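Local coordinates for protein BauA (PDB 6HCP) that probably carries iron-loaded siderophore, ferric preacinetobactin, across the outer membrane of Acinetobacter baumannii as a TonB-dependent receptor, at residues 103-107 against 108-112; 635-639 against 640-644; 683-686 against 687-690. All coordinates share one frame; numbering follows the deposited sequence.

Contact 1: residues 103-107 against 108-112; sequences NYYIR and GYASS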
ATOM      1  N   ASN A 103       5.678 -18.723 -19.324  1.00 23.57           N
ATOM      2  CA  ASN A 103       5.418 -20.090 -18.884  1.00 24.15           C
ATOM      3  C   ASN A 103       3.945 -20.231 -18.529  1.00 23.72           C
ATOM      4  O   ASN A 103       3.474 -19.635 -17.563  1.00 24.83           O
ATOM      5  CB  ASN A 103       6.271 -20.487 -17.685  1.00 22.89           C
ATOM      6  CG  ASN A 103       6.081 -21.948 -17.305  1.00 25.23           C
ATOM      7  OD1 ASN A 103       6.034 -22.805 -18.179  1.00 25.83           O
ATOM      8  ND2 ASN A 103       5.917 -22.240 -16.025  1.00 21.67           N
ATOM      9  N   TYR A 104       3.199 -20.996 -19.329  1.00 22.21           N
ATOM     10  CA  TYR A 104       1.803 -21.259 -19.017  1.00 22.79           C
ATOM     11  C   TYR A 104       1.400 -22.684 -19.435  1.00 27.43           C
ATOM     12  O   TYR A 104       2.034 -23.324 -20.256  1.00 25.61           O
ATOM     13  CB  TYR A 104       0.877 -20.232 -19.679  1.00 23.97           C
ATOM     14  CG  TYR A 104       1.106 -20.015 -21.151  1.00 25.03           C
ATOM     15  CD1 TYR A 104       0.459 -20.780 -22.107  1.00 23.35           C
ATOM     16  CD2 TYR A 104       1.932 -19.000 -21.601  1.00 29.19           C
ATOM     17  CE1 TYR A 104       0.737 -20.638 -23.458  1.00 25.26           C
ATOM     18  CE2 TYR A 104       2.179 -18.816 -22.953  1.00 29.67           C
ATOM     19  CZ  TYR A 104       1.587 -19.637 -23.888  1.00 27.43           C
ATOM     20  OH  TYR A 104       1.864 -19.462 -25.226  1.00 29.67           O
ATOM     21  N   TYR A 105       0.401 -23.193 -18.720  1.00 21.25           N
ATOM     22  CA  TYR A 105      -0.254 -24.450 -18.958  1.00 22.25           C
ATOM     23  C   TYR A 105      -1.681 -24.168 -19.437  1.00 25.89           C
ATOM     24  O   TYR A 105      -2.325 -23.224 -18.962  1.00 23.09           O
ATOM     25  CB  TYR A 105      -0.313 -25.277 -17.675  1.00 20.65           C
ATOM     26  CG  TYR A 105       1.017 -25.685 -17.106  1.00 22.33           C
ATOM     27  CD1 TYR A 105       1.785 -24.794 -16.376  1.00 24.92           C
ATOM     28  CD2 TYR A 105       1.414 -27.011 -17.129  1.00 21.48           C
ATOM     29  CE1 TYR A 105       2.991 -25.171 -15.813  1.00 20.73           C
ATOM     30  CE2 TYR A 105       2.655 -27.393 -16.643  1.00 25.22           C
ATOM     31  CZ  TYR A 105       3.416 -26.489 -15.930  1.00 25.39           C
ATOM     32  OH  TYR A 105       4.600 -26.890 -15.404  1.00 25.94           O
ATOM     33  N   ILE A 106      -2.186 -25.030 -20.322  1.00 22.51           N
ATOM     34  CA  ILE A 106      -3.577 -25.021 -20.748  1.00 21.19           C
ATOM     35  C   ILE A 106      -4.145 -26.427 -20.499  1.00 23.25           C
ATOM     36  O   ILE A 106      -3.519 -27.421 -20.875  1.00 23.05           O
ATOM     37  CB  ILE A 106      -3.694 -24.594 -22.231  1.00 23.71           C
ATOM     38  CG1 ILE A 106      -2.996 -23.251 -22.494  1.00 25.15           C
ATOM     39  CG2 ILE A 106      -5.150 -24.559 -22.648  1.00 24.74           C
ATOM     40  CD1 ILE A 106      -2.972 -22.816 -23.937  1.00 26.69           C
ATOM     41  N   ARG A 107      -5.290 -26.497 -19.806  1.00 22.61           N
ATOM     42  CA  ARG A 107      -5.909 -27.757 -19.407  1.00 22.99           C
ATOM     43  C   ARG A 107      -4.879 -28.655 -18.707  1.00 24.92           C
ATOM     44  O   ARG A 107      -4.930 -29.891 -18.811  1.00 24.68           O
ATOM     45  CB  ARG A 107      -6.532 -28.457 -20.616  1.00 22.45           C
ATOM     46  CG  ARG A 107      -7.820 -27.790 -21.066  1.00 26.16           C
ATOM     47  CD  ARG A 107      -8.648 -28.620 -22.029  1.00 25.45           C
ATOM     48  NE  ARG A 107      -9.928 -27.982 -22.257  1.00 25.73           N
ATOM     49  CZ  ARG A 107     -10.832 -28.372 -23.146  1.00 27.46           C
ATOM     50  NH1 ARG A 107     -10.520 -29.273 -24.072  1.00 26.18           N
ATOM     51  NH2 ARG A 107     -11.998 -27.750 -23.176  1.00 25.34           N
ATOM     52  N   GLY A 108      -3.974 -28.021 -17.956  1.00 22.78           N
ATOM     53  CA  GLY A 108      -3.058 -28.708 -17.075  1.00 21.72           C
ATOM     54  C   GLY A 108      -1.858 -29.320 -17.773  1.00 21.42           C
ATOM     55  O   GLY A 108      -1.096 -30.057 -17.135  1.00 24.32           O
ATOM     56  N   TYR A 109      -1.654 -29.002 -19.054  1.00 20.99           N
ATOM     57  CA  TYR A 109      -0.478 -29.423 -19.791  1.00 21.71           C
ATOM     58  C   TYR A 109       0.289 -28.201 -20.306  1.00 25.42           C
ATOM     59  O   TYR A 109      -0.314 -27.214 -20.711  1.00 23.40           O
ATOM     60  CB  TYR A 109      -0.863 -30.274 -21.003  1.00 23.29           C
ATOM     61  CG  TYR A 109      -1.312 -31.668 -20.657  1.00 21.33           C
ATOM     62  CD1 TYR A 109      -0.446 -32.583 -20.094  1.00 24.59           C
ATOM     63  CD2 TYR A 109      -2.627 -32.049 -20.863  1.00 24.20           C
ATOM     64  CE1 TYR A 109      -0.859 -33.865 -19.789  1.00 22.11           C
ATOM     65  CE2 TYR A 109      -3.066 -33.314 -20.519  1.00 25.86           C
ATOM     66  CZ  TYR A 109      -2.167 -34.235 -20.022  1.00 25.08           C
ATOM     67  OH  TYR A 109      -2.572 -35.513 -19.766  1.00 30.47           O
ATOM     68  N   ALA A 110       1.610 -28.334 -20.386  1.00 23.34           N
ATOM     69  CA  ALA A 110       2.454 -27.264 -20.904  1.00 25.50           C
ATOM     70  C   ALA A 110       1.968 -26.872 -22.301  1.00 24.62           C
ATOM     71  O   ALA A 110       1.565 -27.713 -23.105  1.00 25.39           O
ATOM     72  CB  ALA A 110       3.901 -27.699 -20.921  1.00 27.16           C
ATOM     73  N   SER A 111       1.960 -25.563 -22.560  1.00 21.92           N
ATOM     74  CA  SER A 111       1.760 -25.015 -23.871  1.00 23.71           C
ATOM     75  C   SER A 111       2.943 -24.105 -24.200  1.00 27.64           C
ATOM     76  O   SER A 111       3.092 -23.029 -23.614  1.00 25.80           O
ATOM     77  CB  SER A 111       0.448 -24.269 -23.977  1.00 25.48           C
ATOM     78  OG  SER A 111       0.288 -23.723 -25.291  1.00 24.86           O
ATOM     79  N   SER A 112       3.831 -24.588 -25.070  1.00 25.27           N
ATOM     80  CA  SER A 112       5.131 -23.942 -25.290  1.00 24.81           C
ATOM     81  C   SER A 112       4.947 -22.618 -26.030  1.00 22.43           C
ATOM     82  O   SER A 112       4.184 -22.537 -27.027  1.00 23.43           O
ATOM     83  CB  SER A 112       6.069 -24.868 -26.053  1.00 24.92           C
ATOM     84  OG  SER A 112       7.276 -24.201 -26.413  1.00 26.06           O
TER
HETATM   85  O   HOH W   1       1.544 -21.777 -26.674  1.00 26.82           O
HETATM   86  O   HOH W   2       4.428 -21.384 -21.977  1.00 27.37           O
HETATM   87  O   HOH W   3      -3.917 -25.298 -16.927  1.00 24.66           O

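Contact 2: residues 635-639 against 640-644; sequences KQYIN and AENTL. With C8E ((hydroxyethyloxy)tri(ethyloxy)octane), chain B; EDO (1,2-ethanediol), chain X.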
ATOM      1  N   LYS A 635      -3.390 -25.676  -3.917  1.00 25.31           N
ATOM      2  CA  LYS A 635      -1.988 -26.028  -3.770  1.00 27.80           C
ATOM      3  C   LYS A 635      -1.453 -26.698  -5.042  1.00 23.52           C
ATOM      4  O   LYS A 635      -2.221 -27.260  -5.833  1.00 25.12           O
ATOM      5  CB  LYS A 635      -1.832 -26.939  -2.555  1.00 28.47           C
ATOM      6  CG  LYS A 635      -2.448 -28.326  -2.668  1.00 34.85           C
ATOM      7  CD  LYS A 635      -1.978 -29.188  -1.500  1.00 40.23           C
ATOM      8  CE  LYS A 635      -2.438 -30.620  -1.565  1.00 50.38           C
ATOM      9  NZ  LYS A 635      -1.739 -31.429  -0.539  1.00 60.66           N
ATOM     10  N   GLN A 636      -0.125 -26.701  -5.183  1.00 22.67           N
ATOM     11  CA  GLN A 636       0.544 -27.419  -6.275  1.00 22.83           C
ATOM     12  C   GLN A 636       1.663 -28.276  -5.685  1.00 25.06           C
ATOM     13  O   GLN A 636       2.419 -27.837  -4.815  1.00 23.74           O
ATOM     14  CB  GLN A 636       1.126 -26.451  -7.308  1.00 22.95           C
ATOM     15  CG  GLN A 636       0.215 -25.269  -7.642  1.00 22.82           C
ATOM     16  CD  GLN A 636       0.623 -23.996  -6.943  1.00 24.45           C
ATOM     17  OE1 GLN A 636       1.728 -23.517  -7.136  1.00 24.61           O
ATOM     18  NE2 GLN A 636      -0.255 -23.478  -6.095  1.00 25.91           N
ATOM     19  N   TYR A 637       1.829 -29.475  -6.245  1.00 23.42           N
ATOM     20  CA  TYR A 637       2.931 -30.320  -5.900  1.00 23.72           C
ATOM     21  C   TYR A 637       4.184 -29.867  -6.626  1.00 21.82           C
ATOM     22  O   TYR A 637       4.162 -29.487  -7.819  1.00 24.32           O
ATOM     23  CB  TYR A 637       2.609 -31.789  -6.187  1.00 25.88           C
ATOM     24  CG  TYR A 637       1.638 -32.361  -5.198  1.00 26.88           C
ATOM     25  CD1 TYR A 637       2.042 -32.633  -3.900  1.00 29.90           C
ATOM     26  CD2 TYR A 637       0.286 -32.437  -5.486  1.00 29.55           C
ATOM     27  CE1 TYR A 637       1.142 -33.075  -2.949  1.00 30.96           C
ATOM     28  CE2 TYR A 637      -0.629 -32.865  -4.537  1.00 31.79           C
ATOM     29  CZ  TYR A 637      -0.186 -33.239  -3.284  1.00 35.63           C
ATOM     30  OH  TYR A 637      -1.077 -33.615  -2.321  1.00 37.38           O
ATOM     31  N   ILE A 638       5.313 -30.031  -5.937  1.00 22.86           N
ATOM     32  CA  ILE A 638       6.604 -29.605  -6.450  1.00 24.96           C
ATOM     33  C   ILE A 638       7.388 -30.810  -6.992  1.00 24.52           C
ATOM     34  O   ILE A 638       8.246 -30.651  -7.870  1.00 25.74           O
ATOM     35  CB  ILE A 638       7.359 -28.812  -5.359  1.00 23.88           C
ATOM     36  CG1 ILE A 638       6.596 -27.518  -5.046  1.00 24.52           C
ATOM     37  CG2 ILE A 638       8.806 -28.526  -5.748  1.00 25.23           C
ATOM     38  CD1 ILE A 638       6.276 -26.662  -6.269  1.00 24.79           C
ATOM     39  N   ASN A 639       7.076 -32.011  -6.496  1.00 25.07           N
ATOM     40  CA  ASN A 639       7.719 -33.238  -7.031  1.00 23.79           C
ATOM     41  C   ASN A 639       6.666 -34.317  -7.275  1.00 21.44           C
ATOM     42  O   ASN A 639       5.561 -34.252  -6.778  1.00 25.21           O
ATOM     43  CB  ASN A 639       8.836 -33.770  -6.131  1.00 25.45           C
ATOM     44  CG  ASN A 639       8.393 -34.152  -4.727  1.00 26.15           C
ATOM     45  OD1 ASN A 639       7.206 -34.274  -4.429  1.00 27.25           O
ATOM     46  ND2 ASN A 639       9.361 -34.311  -3.838  1.00 25.79           N
ATOM     47  N   ALA A 640       7.016 -35.252  -8.158  1.00 26.16           N
ATOM     48  CA  ALA A 640       6.096 -36.286  -8.630  1.00 26.20           C
ATOM     49  C   ALA A 640       5.834 -37.305  -7.515  1.00 27.06           C
ATOM     50  O   ALA A 640       4.832 -38.018  -7.547  1.00 26.95           O
ATOM     51  CB  ALA A 640       6.661 -36.945  -9.866  1.00 29.97           C
ATOM     52  N   GLU A 641       6.751 -37.372  -6.546  1.00 27.13           N
ATOM     53  CA  GLU A 641       6.571 -38.183  -5.323  1.00 29.95           C
ATOM     54  C   GLU A 641       5.475 -37.586  -4.433  1.00 32.09           C
ATOM     55  O   GLU A 641       4.961 -38.264  -3.540  1.00 27.94           O
ATOM     56  CB  GLU A 641       7.883 -38.282  -4.537  1.00 34.52           C
ATOM     57  CG  GLU A 641       8.980 -39.043  -5.267  1.00 33.72           C
ATOM     58  CD  GLU A 641       9.607 -38.340  -6.460  1.00 42.78           C
ATOM     59  OE1 GLU A 641       9.664 -37.075  -6.454  1.00 36.31           O
ATOM     60  OE2 GLU A 641       9.912 -39.048  -7.462  1.00 38.72           O
ATOM     61  N   ASN A 642       5.124 -36.316  -4.680  1.00 26.93           N
ATOM     62  CA  ASN A 642       4.093 -35.590  -3.951  1.00 24.91           C
ATOM     63  C   ASN A 642       4.456 -35.476  -2.459  1.00 26.80           C
ATOM     64  O   ASN A 642       3.570 -35.395  -1.611  1.00 29.37           O
ATOM     65  CB  ASN A 642       2.703 -36.204  -4.108  1.00 29.26           C
ATOM     66  CG  ASN A 642       2.051 -36.067  -5.475  1.00 29.66           C
ATOM     67  OD1 ASN A 642       0.917 -36.487  -5.631  1.00 26.52           O
ATOM     68  ND2 ASN A 642       2.728 -35.495  -6.464  1.00 23.65           N
ATOM     69  N   THR A 643       5.752 -35.361  -2.156  1.00 25.66           N
ATOM     70  CA  THR A 643       6.206 -35.152  -0.778  1.00 30.14           C
ATOM     71  C   THR A 643       6.570 -33.677  -0.538  1.00 31.67           C
ATOM     72  O   THR A 643       6.878 -33.297   0.572  1.00 28.21           O
ATOM     73  CB  THR A 643       7.383 -36.076  -0.459  1.00 29.25           C
ATOM     74  OG1 THR A 643       8.354 -35.917  -1.497  1.00 28.59           O
ATOM     75  CG2 THR A 643       6.948 -37.523  -0.332  1.00 38.29           C
ATOM     76  N   LEU A 644       6.588 -32.873  -1.603  1.00 25.19           N
ATOM     77  CA  LEU A 644       6.791 -31.435  -1.481  1.00 25.20           C
ATOM     78  C   LEU A 644       5.661 -30.734  -2.226  1.00 24.99           C
ATOM     79  O   LEU A 644       5.327 -31.126  -3.336  1.00 25.59           O
ATOM     80  CB  LEU A 644       8.129 -31.006  -2.068  1.00 24.77           C
ATOM     81  CG  LEU A 644       9.397 -31.459  -1.347  1.00 29.30           C
ATOM     82  CD1 LEU A 644      10.622 -31.074  -2.159  1.00 33.12           C
ATOM     83  CD2 LEU A 644       9.475 -30.870   0.046  1.00 29.91           C
TER
HETATM   84  C1  C8E B 827     -17.594 -26.150 -12.779  1.00 60.20           C
HETATM   85  C2  C8E B 827     -17.383 -25.828 -11.321  1.00 63.07           C
HETATM   86  C3  C8E B 827     -15.912 -25.909 -10.925  1.00 54.75           C
HETATM   87  C4  C8E B 827     -15.749 -25.508  -9.459  1.00 63.17           C
HETATM   88  C5  C8E B 827     -14.287 -25.397  -9.040  1.00 64.66           C
HETATM   89  C6  C8E B 827     -14.120 -24.498  -7.816  1.00 58.87           C
HETATM   90  C7  C8E B 827     -12.654 -24.146  -7.593  1.00 61.68           C
HETATM   91  C8  C8E B 827     -12.455 -22.907  -6.705  1.00 50.90           C
HETATM   92  O9  C8E B 827     -11.267 -23.006  -5.927  1.00 48.35           O
HETATM   93  C10 C8E B 827     -10.441 -21.838  -5.817  1.00 41.83           C
HETATM   94  C11 C8E B 827      -9.192 -22.107  -4.994  1.00 47.66           C
HETATM   95  O12 C8E B 827      -9.304 -21.729  -3.620  1.00 53.96           O
HETATM   96  C13 C8E B 827      -9.096 -22.857  -2.717  1.00 79.35           C
HETATM   97  C14 C8E B 827      -7.806 -22.751  -1.870  1.00 87.85           C
HETATM   98  O15 C8E B 827      -7.121 -24.005  -1.562  1.00 78.65           O
HETATM   99  C16 C8E B 827      -5.743 -23.819  -1.092  1.00 42.91           C
HETATM  100  C17 C8E B 827      -4.903 -25.112  -0.837  1.00 43.03           C
HETATM  101  O18 C8E B 827      -3.683 -24.693  -0.141  1.00 38.71           O
HETATM  102  C1  EDO X 821       5.022 -29.338   1.915  1.00 47.90           C
HETATM  103  O1  EDO X 821       6.256 -29.354   1.192  1.00 30.46           O
HETATM  104  C2  EDO X 821       4.626 -30.744   2.325  1.00 55.23           C
HETATM  105  O2  EDO X 821       5.819 -31.501   2.577  1.00 57.09           O

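Contact 3: residues 683-686 against 687-690; sequences AQPQ and LTNL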
ATOM      1  N   ALA A 683       6.017 -20.749  -6.709  1.00 23.63           N
ATOM      2  CA  ALA A 683       5.333 -21.592  -7.708  1.00 22.07           C
ATOM      3  C   ALA A 683       6.409 -22.207  -8.601  1.00 22.56           C
ATOM      4  O   ALA A 683       7.567 -21.799  -8.545  1.00 24.44           O
ATOM      5  CB  ALA A 683       4.357 -20.770  -8.505  1.00 21.80           C
ATOM      6  N   GLN A 684       6.018 -23.145  -9.472  1.00 23.68           N
ATOM      7  CA  GLN A 684       7.005 -23.942 -10.167  1.00 22.21           C
ATOM      8  C   GLN A 684       7.209 -23.376 -11.559  1.00 22.43           C
ATOM      9  O   GLN A 684       6.323 -23.463 -12.407  1.00 23.43           O
ATOM     10  CB  GLN A 684       6.605 -25.419 -10.257  1.00 24.28           C
ATOM     11  CG  GLN A 684       7.676 -26.287 -10.927  1.00 23.53           C
ATOM     12  CD  GLN A 684       7.672 -27.720 -10.450  1.00 27.01           C
ATOM     13  OE1 GLN A 684       7.211 -28.621 -11.155  1.00 25.99           O
ATOM     14  NE2 GLN A 684       8.275 -27.955  -9.282  1.00 23.58           N
ATOM     15  N   PRO A 685       8.438 -22.934 -11.884  1.00 23.43           N
ATOM     16  CA  PRO A 685       8.765 -22.521 -13.251  1.00 24.40           C
ATOM     17  C   PRO A 685       9.232 -23.730 -14.077  1.00 23.46           C
ATOM     18  O   PRO A 685       9.361 -24.846 -13.544  1.00 23.79           O
ATOM     19  CB  PRO A 685       9.908 -21.536 -12.994  1.00 24.62           C
ATOM     20  CG  PRO A 685      10.665 -22.184 -11.853  1.00 23.05           C
ATOM     21  CD  PRO A 685       9.603 -22.857 -10.995  1.00 21.93           C
ATOM     22  N   GLN A 686       9.674 -23.459 -15.299  1.00 23.94           N
ATOM     23  CA  GLN A 686      10.399 -24.460 -16.102  1.00 25.90           C
ATOM     24  C   GLN A 686      11.823 -24.656 -15.578  1.00 25.73           C
ATOM     25  O   GLN A 686      12.478 -23.707 -15.128  1.00 25.57           O
ATOM     26  CB  GLN A 686      10.425 -24.010 -17.556  1.00 28.06           C
ATOM     27  CG  GLN A 686       9.054 -24.114 -18.199  1.00 28.94           C
ATOM     28  CD  GLN A 686       9.082 -23.768 -19.668  1.00 41.14           C
ATOM     29  OE1 GLN A 686      10.052 -24.051 -20.358  1.00 41.82           O
ATOM     30  NE2 GLN A 686       7.966 -23.260 -20.178  1.00 43.42           N
ATOM     31  N   LEU A 687      12.263 -25.918 -15.604  1.00 23.46           N
ATOM     32  CA  LEU A 687      13.656 -26.386 -15.440  1.00 24.39           C
ATOM     33  C   LEU A 687      14.126 -26.384 -13.979  1.00 29.25           C
ATOM     34  O   LEU A 687      14.986 -27.164 -13.648  1.00 30.11           O
ATOM     35  CB  LEU A 687      14.612 -25.584 -16.326  1.00 27.78           C
ATOM     36  CG  LEU A 687      14.314 -25.654 -17.828  1.00 34.74           C
ATOM     37  CD1 LEU A 687      15.427 -24.983 -18.619  1.00 40.32           C
ATOM     38  CD2 LEU A 687      14.105 -27.091 -18.306  1.00 32.91           C
ATOM     39  N   THR A 688      13.571 -25.528 -13.116  1.00 23.92           N
ATOM     40  CA  THR A 688      13.931 -25.524 -11.694  1.00 22.87           C
ATOM     41  C   THR A 688      12.643 -25.685 -10.878  1.00 20.98           C
ATOM     42  O   THR A 688      11.548 -25.557 -11.413  1.00 24.20           O
ATOM     43  CB  THR A 688      14.676 -24.243 -11.280  1.00 27.60           C
ATOM     44  OG1 THR A 688      13.826 -23.137 -11.590  1.00 25.18           O
ATOM     45  CG2 THR A 688      16.024 -24.069 -11.951  1.00 30.22           C
ATOM     46  N   ASN A 689      12.777 -25.957  -9.578  1.00 23.03           N
ATOM     47  CA  ASN A 689      11.642 -26.383  -8.746  1.00 23.01           C
ATOM     48  C   ASN A 689      10.703 -25.223  -8.384  1.00 23.42           C
ATOM     49  O   ASN A 689       9.481 -25.422  -8.327  1.00 24.36           O
ATOM     50  CB  ASN A 689      12.099 -27.052  -7.452  1.00 23.66           C
ATOM     51  CG  ASN A 689      12.837 -28.364  -7.630  1.00 29.65           C
ATOM     52  OD1 ASN A 689      13.616 -28.716  -6.755  1.00 26.60           O
ATOM     53  ND2 ASN A 689      12.589 -29.098  -8.721  1.00 27.35           N
ATOM     54  N   LEU A 690      11.268 -24.036  -8.076  1.00 23.10           N
ATOM     55  CA  LEU A 690      10.512 -22.944  -7.487  1.00 23.38           C
ATOM     56  C   LEU A 690      11.001 -21.604  -8.033  1.00 22.82           C
ATOM     57  O   LEU A 690      12.177 -21.427  -8.269  1.00 23.75           O
ATOM     58  CB  LEU A 690      10.731 -22.901  -5.971  1.00 24.51           C
ATOM     59  CG  LEU A 690      10.293 -24.100  -5.150  1.00 26.10           C
ATOM     60  CD1 LEU A 690      10.671 -23.866  -3.695  1.00 29.98           C
ATOM     61  CD2 LEU A 690       8.809 -24.358  -5.282  1.00 27.00           C
TER

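Contact 1: residues 103-107 against 108-112
Ile106 and Tyr109 face each other across a tight beta hairpin of the plug domain. Two backbone bonds join them: Ile106 N gives to Tyr109 O at 2.9 Å, and Tyr109 N gives to Ile106 O at 3.0 Å. A type I' turn runs from Ile106 to Tyr109. Arg107 and Gly108 fill its two middle positions, both with positive phi. Further along, Ser111 N donates to Tyr104 O in a nearly straight bond of 3.2 Å. Between these bonds, Tyr105 and Ala110 form a non-hydrogen-bonded pair.

The side-chain packing centres on Ser111. Its OG is turned away from the backbone N (chi1 179°). Ser111 OG then lies beside Tyr104 CE1 and 3.6 Å from Ile106 CD1, and it also bonds Gly159 O. Tyr104 CG sits between its own N and carbonyl carbon (chi1 50°), and one ring face comes to lie over Ser111 O. Tyr105 CD2 comes within 3.5 Å of Ala110 N, and its ring meets the peptide between Tyr109 and Ala110 obliquely.

Water extends the polar network. One molecule is shared by Tyr104 OH, Ser111 OG and Ser112 O, and lies 2.7 Å from Tyr104 OH. A second links Tyr104 N to Ser111 O and sits over the centre of the Tyr104 ring.

The Arg107 side chain leads away from the hairpin. Extended, it reaches the barrel wall and makes salt bridges with Glu514 and Glu564. Tyr109 OH bonds Ile533 O. Strand 105-106 is the middle of a three-stranded antiparallel sheet, with 91-92 along its other edge. Tyr105 packs on barrel strand 599-618, and Tyr109 on strands 524-541 and 549-569.

Contact 2: residues 635-639 against 640-644
A type I turn from Asn639 to Asn642 shapes the loop that links barrel strands 622-637 and 645-662. Asn639 organises it with both its backbone and its side chain. Asn639 O accepts twice from Asn642: from the backbone N, and from the side-chain ND2 at 3.1 Å. The ND2 bond lies in the plane of both groups. The Asn639 side chain folds back over the loop because CG sits between its own N and carbonyl carbon (chi1 60°). Asn639 OD1 then takes Thr643 N on a lone pair at 2.9 Å, and Leu644 N from above the carbonyl plane at 3.2 Å. In the same amide, Asn639 ND2 donates to Thr643 OG1 at 3.0 Å. These bonds fix the amide's rotation.

Asn642 also stacks on Tyr637. The amide and ring planes are only 13° apart, and Asn642 CG lies 3.7 Å above the Tyr637 ring, over its centre. Asn642 CB makes a CH-pi contact with the same face. Asn642 OD1 is held by Thr600 N. The phenol end of Tyr637 is held too, since Lys635 NZ donates to Tyr637 OH at 2.9 Å.

At the foot of the loop, Ile638 N gives an almost straight bond of 2.8 Å to Leu644 O. Ethanediol, probably from the crystallisation liquor, donates to Thr643 O.

Strand 622-637 runs between strands 599-618 and 645-662. Tyr637 bonds through its backbone to Ala603 and packs on Ser645, and Gln636 pairs with Val646.

Contact 3: residues 683-686 against 687-690
Gln684 and Asn689 meet within the loop between short strands 682-683 and 691-692, where the chain doubles back on itself. Asn689 and Leu690 both face Val258, a classic beta bulge. Both also fall in the predicted TonB C-terminal box.

Gln684 leaves the backbone with CG opposite its own N (chi1 -177°), and the chain continues extended. Its atoms pass one after another along Asn689 O. Gln684 CB lies 3.5 Å and Gln684 CG 3.3 Å from Asn689 O. Gln684 CD is 3.6 Å from Asn689 O, and Gln684 NE2 donates to it at 3.0 Å. This bond lies in the amide plane and uses a lone pair of the carbonyl. NE2 gives its second bond to Ile638 O, so the amide ties this loop to the neighbouring one.

Gln684 CA also points a weak C-H at Asn689 O. Leu690 CA does likewise toward Ala683 O. Nearer the bend, Thr688 N gives a weak bond to Gln686 O.

Thr688 OG1 is held by Arg256 O. The same hydroxyl oxygen, Thr688 OG1, packs against the proline ring, 3.3 Å from Pro685 CG.

Overall arrangement
The three contacts come in chain order. Contact 1 is a hairpin of the plug; contact 2 joins two adjacent barrel strands; contact 3 is a loop near the C-terminus, ahead of barrel strand 697-705. The centres of contacts 1 and 2 lie about 17 Å apart. Those of contacts 1 and 3 are about 13 Å apart, and those of contacts 2 and 3 about 12 Å. Contacts 1 and 2 do not touch. Contact 3 bridges them: Gln686 NE2 bonds Asn103 OD1 at 2.8 Å, and Ile638 packs on Leu690. Strand 599-618 borders all three. The C-terminal loop thus connects the plug hairpin with a barrel loop inside the TonB-dependent receptor fold.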